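Side-chain contact in short chain dehydrogenase (Leptospira borgpetersenii serovar Hardjo-bovis, PDB 6UH2), which binds NAD+ and, as a member of the short-chain dehydrogenase/reductase family, probably interconverts alcohols and carbonyl compounds with it: residues B[170-173]-B[174-178]. Sequence-based numbering, arbitrary orientation.
With NAD (nicotinamide-adenine-dinucleotide), chain D.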
loop_
_atom_site.group_PDB
_atom_site.type_symbol
_atom_site.label_atom_id
_atom_site.label_comp_id
_atom_site.label_asym_id
_atom_site.label_seq_id
_atom_site.Cartn_x
_atom_site.Cartn_y
_atom_site.Cartn_z
ATOM N N PRO B 170 -11.958 4.355 22.634
ATOM C CA PRO B 170 -13.398 4.324 22.899
ATOM C C PRO B 170 -14.219 3.752 21.752
ATOM O O PRO B 170 -13.735 3.613 20.625
ATOM C CB PRO B 170 -13.717 5.806 23.120
ATOM C CG PRO B 170 -12.817 6.482 22.087
ATOM C CD PRO B 170 -11.540 5.652 22.070
ATOM N N GLU B 171 -15.486 3.450 22.045
ATOM C CA GLU B 171 -16.389 2.894 21.044
ATOM C C GLU B 171 -16.540 3.818 19.848
ATOM O O GLU B 171 -16.631 3.353 18.709
ATOM C CB GLU B 171 -17.760 2.609 21.665
ATOM C CG GLU B 171 -18.564 3.857 22.071
ATOM C CD GLU B 171 -17.799 4.761 23.015
ATOM O OE1 GLU B 171 -17.384 4.271 24.075
ATOM O OE2 GLU B 171 -17.581 5.949 22.688
ATOM N N VAL B 172 -16.564 5.132 20.084
ATOM C CA VAL B 172 -16.863 6.059 19.001
ATOM C C VAL B 172 -15.676 6.165 18.051
ATOM O O VAL B 172 -15.849 6.432 16.857
ATOM C CB VAL B 172 -17.282 7.431 19.575
ATOM C CG1 VAL B 172 -16.125 8.089 20.352
ATOM C CG2 VAL B 172 -17.778 8.345 18.466
ATOM N N TYR B 173 -14.455 5.962 18.556
ATOM C CA TYR B 173 -13.300 5.926 17.661
ATOM C C TYR B 173 -13.381 4.725 16.724
ATOM O O TYR B 173 -13.146 4.856 15.516
ATOM C CB TYR B 173 -12.010 5.892 18.476
ATOM C CG TYR B 173 -10.760 6.159 17.667
ATOM C CD1 TYR B 173 -10.464 7.436 17.219
ATOM C CD2 TYR B 173 -9.875 5.132 17.357
ATOM C CE1 TYR B 173 -9.302 7.688 16.486
ATOM C CE2 TYR B 173 -8.721 5.370 16.620
ATOM C CZ TYR B 173 -8.443 6.652 16.190
ATOM O OH TYR B 173 -7.298 6.905 15.454
ATOM N N ALA B 174 -13.727 3.550 17.260
ATOM C CA ALA B 174 -13.915 2.374 16.415
ATOM C C ALA B 174 -15.022 2.610 15.397
ATOM O O ALA B 174 -14.872 2.297 14.211
ATOM C CB ALA B 174 -14.239 1.152 17.278
ATOM N N MET B 175 -16.145 3.173 15.848
ATOM C CA MET B 175 -17.254 3.465 14.943
ATOM C C MET B 175 -16.819 4.386 13.811
ATOM O O MET B 175 -17.075 4.107 12.633
ATOM C CB MET B 175 -18.399 4.113 15.718
ATOM C CG MET B 175 -19.295 3.159 16.495
ATOM S SD MET B 175 -20.452 4.170 17.450
ATOM C CE MET B 175 -21.948 3.169 17.408
ATOM N N THR B 176 -16.190 5.516 14.148
ATOM C CA THR B 176 -15.929 6.507 13.104
ATOM C C THR B 176 -14.786 6.090 12.184
ATOM O O THR B 176 -14.794 6.447 10.999
ATOM C CB THR B 176 -15.632 7.894 13.694
ATOM O OG1 THR B 176 -14.476 7.838 14.537
ATOM C CG2 THR B 176 -16.845 8.413 14.501
ATOM N N LYS B 177 -13.803 5.344 12.686
ATOM C CA LYS B 177 -12.711 4.929 11.808
ATOM C C LYS B 177 -13.156 3.817 10.865
ATOM O O LYS B 177 -12.766 3.802 9.690
ATOM C CB LYS B 177 -11.497 4.504 12.636
ATOM C CG LYS B 177 -10.799 5.682 13.314
ATOM C CD LYS B 177 -10.344 6.724 12.271
ATOM C CE LYS B 177 -9.567 7.859 12.910
ATOM N NZ LYS B 177 -8.975 8.785 11.889
ATOM N N ALA B 178 -13.978 2.879 11.352
ATOM C CA ALA B 178 -14.640 1.947 10.436
ATOM C C ALA B 178 -15.476 2.690 9.404
ATOM O O ALA B 178 -15.526 2.296 8.227
ATOM C CB ALA B 178 -15.536 0.979 11.209
HETATM P PA NAD D . -2.787 14.604 16.577
HETATM O O1A NAD D . -3.748 14.668 17.791
HETATM O O2A NAD D . -1.284 14.797 16.781
HETATM O O5B NAD D . -3.274 15.626 15.392
HETATM C C5B NAD D . -4.624 15.791 15.002
HETATM C C4B NAD D . -4.656 17.164 14.388
HETATM O O4B NAD D . -6.057 17.332 13.952
HETATM C C3B NAD D . -4.345 18.291 15.386
HETATM O O3B NAD D . -3.406 19.233 14.813
HETATM C C2B NAD D . -5.705 18.984 15.555
HETATM O O2B NAD D . -5.570 20.386 15.826
HETATM C C1B NAD D . -6.420 18.662 14.221
HETATM N N9A NAD D . -7.846 18.884 14.436
HETATM C C8A NAD D . -8.612 18.577 15.559
HETATM N N7A NAD D . -9.845 18.984 15.419
HETATM C C5A NAD D . -9.896 19.604 14.171
HETATM C C6A NAD D . -10.908 20.250 13.470
HETATM N N6A NAD D . -12.158 20.376 13.960
HETATM N N1A NAD D . -10.622 20.742 12.255
HETATM C C2A NAD D . -9.390 20.625 11.754
HETATM N N3A NAD D . -8.355 20.037 12.357
HETATM C C4A NAD D . -8.658 19.538 13.566
HETATM O O3 NAD D . -3.023 13.212 15.784
HETATM P PN NAD D . -2.045 12.230 14.958
HETATM O O1N NAD D . -1.507 11.096 15.867
HETATM O O2N NAD D . -1.148 13.109 14.081
HETATM O O5D NAD D . -3.270 11.507 14.066
HETATM C C5D NAD D . -3.485 11.934 12.738
HETATM C C4D NAD D . -4.492 10.962 12.129
HETATM O O4D NAD D . -4.044 9.555 12.273
HETATM C C3D NAD D . -5.809 11.010 12.904
HETATM O O3D NAD D . -6.918 10.779 12.027
HETATM C C2D NAD D . -5.759 9.800 13.887
HETATM O O2D NAD D . -7.037 9.289 14.227
HETATM C C1D NAD D . -4.978 8.795 12.993
HETATM N N1N NAD D . -4.204 7.761 13.766
HETATM C C2N NAD D . -3.280 8.121 14.699
HETATM C C3N NAD D . -2.602 7.140 15.378
HETATM C C7N NAD D . -1.597 7.544 16.402
HETATM O O7N NAD D . -1.136 6.678 17.130
HETATM N N7N NAD D . -1.234 8.844 16.474
HETATM C C4N NAD D . -2.878 5.793 15.081
HETATM C C5N NAD D . -3.813 5.464 14.146
HETATM C C6N NAD D . -4.482 6.484 13.473
#
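Lys-177 sets its CG over one face of the Tyr-173 ring, and its CE passes on beside CZ and OH at the phenol end. Lys-177 CG lies 3.9 Å from the centroid of the Tyr-173 ring and 12° off the ring normal, which qualifies as a CH-pi contact over the middle of the ring. Tyr-173 has CG anti to its backbone N (chi1 -167°), sending the ring out from the helix, and Lys-177 bends at chi2 before running extended to its amine. Both side chains end at the nicotinamide ribose of NAD. Tyr-173 OH meets NAD O2D at 2.7 Å, with O2D in the ring plane at its edge, and the hydrogen could come from either side of this hydrogen bond. Lys-177 NZ donates a hydrogen bond to NAD O3D (2.9 Å) and a weak one to NAD O2D, so O2D is shared by both residues; Phe-148 O also accepts from NZ. This is the YxxxK motif of short-chain dehydrogenases, with the i, i+4 spacing of helix 171-191 placing tyrosine and lysine on the same side; as in relatives, Tyr-173 is probably the catalytic acid/base. In the helix backbone, Lys-177 N donates to Tyr-173 O at 2.9 Å. On the neighbouring flank, Thr-176 folds OG1 back to Val-172 O (3.0 Å), a carbonyl that also accepts the backbone N of Thr-176, while Asn-121 ND2 is hydrogen-bonded to the same OG1. The CG2 methyls of Val-172 and Thr-176 touch at 4.1 Å, and Val-172 packs further against Phe-114, Val-117 and Val-118 of helix 111-139.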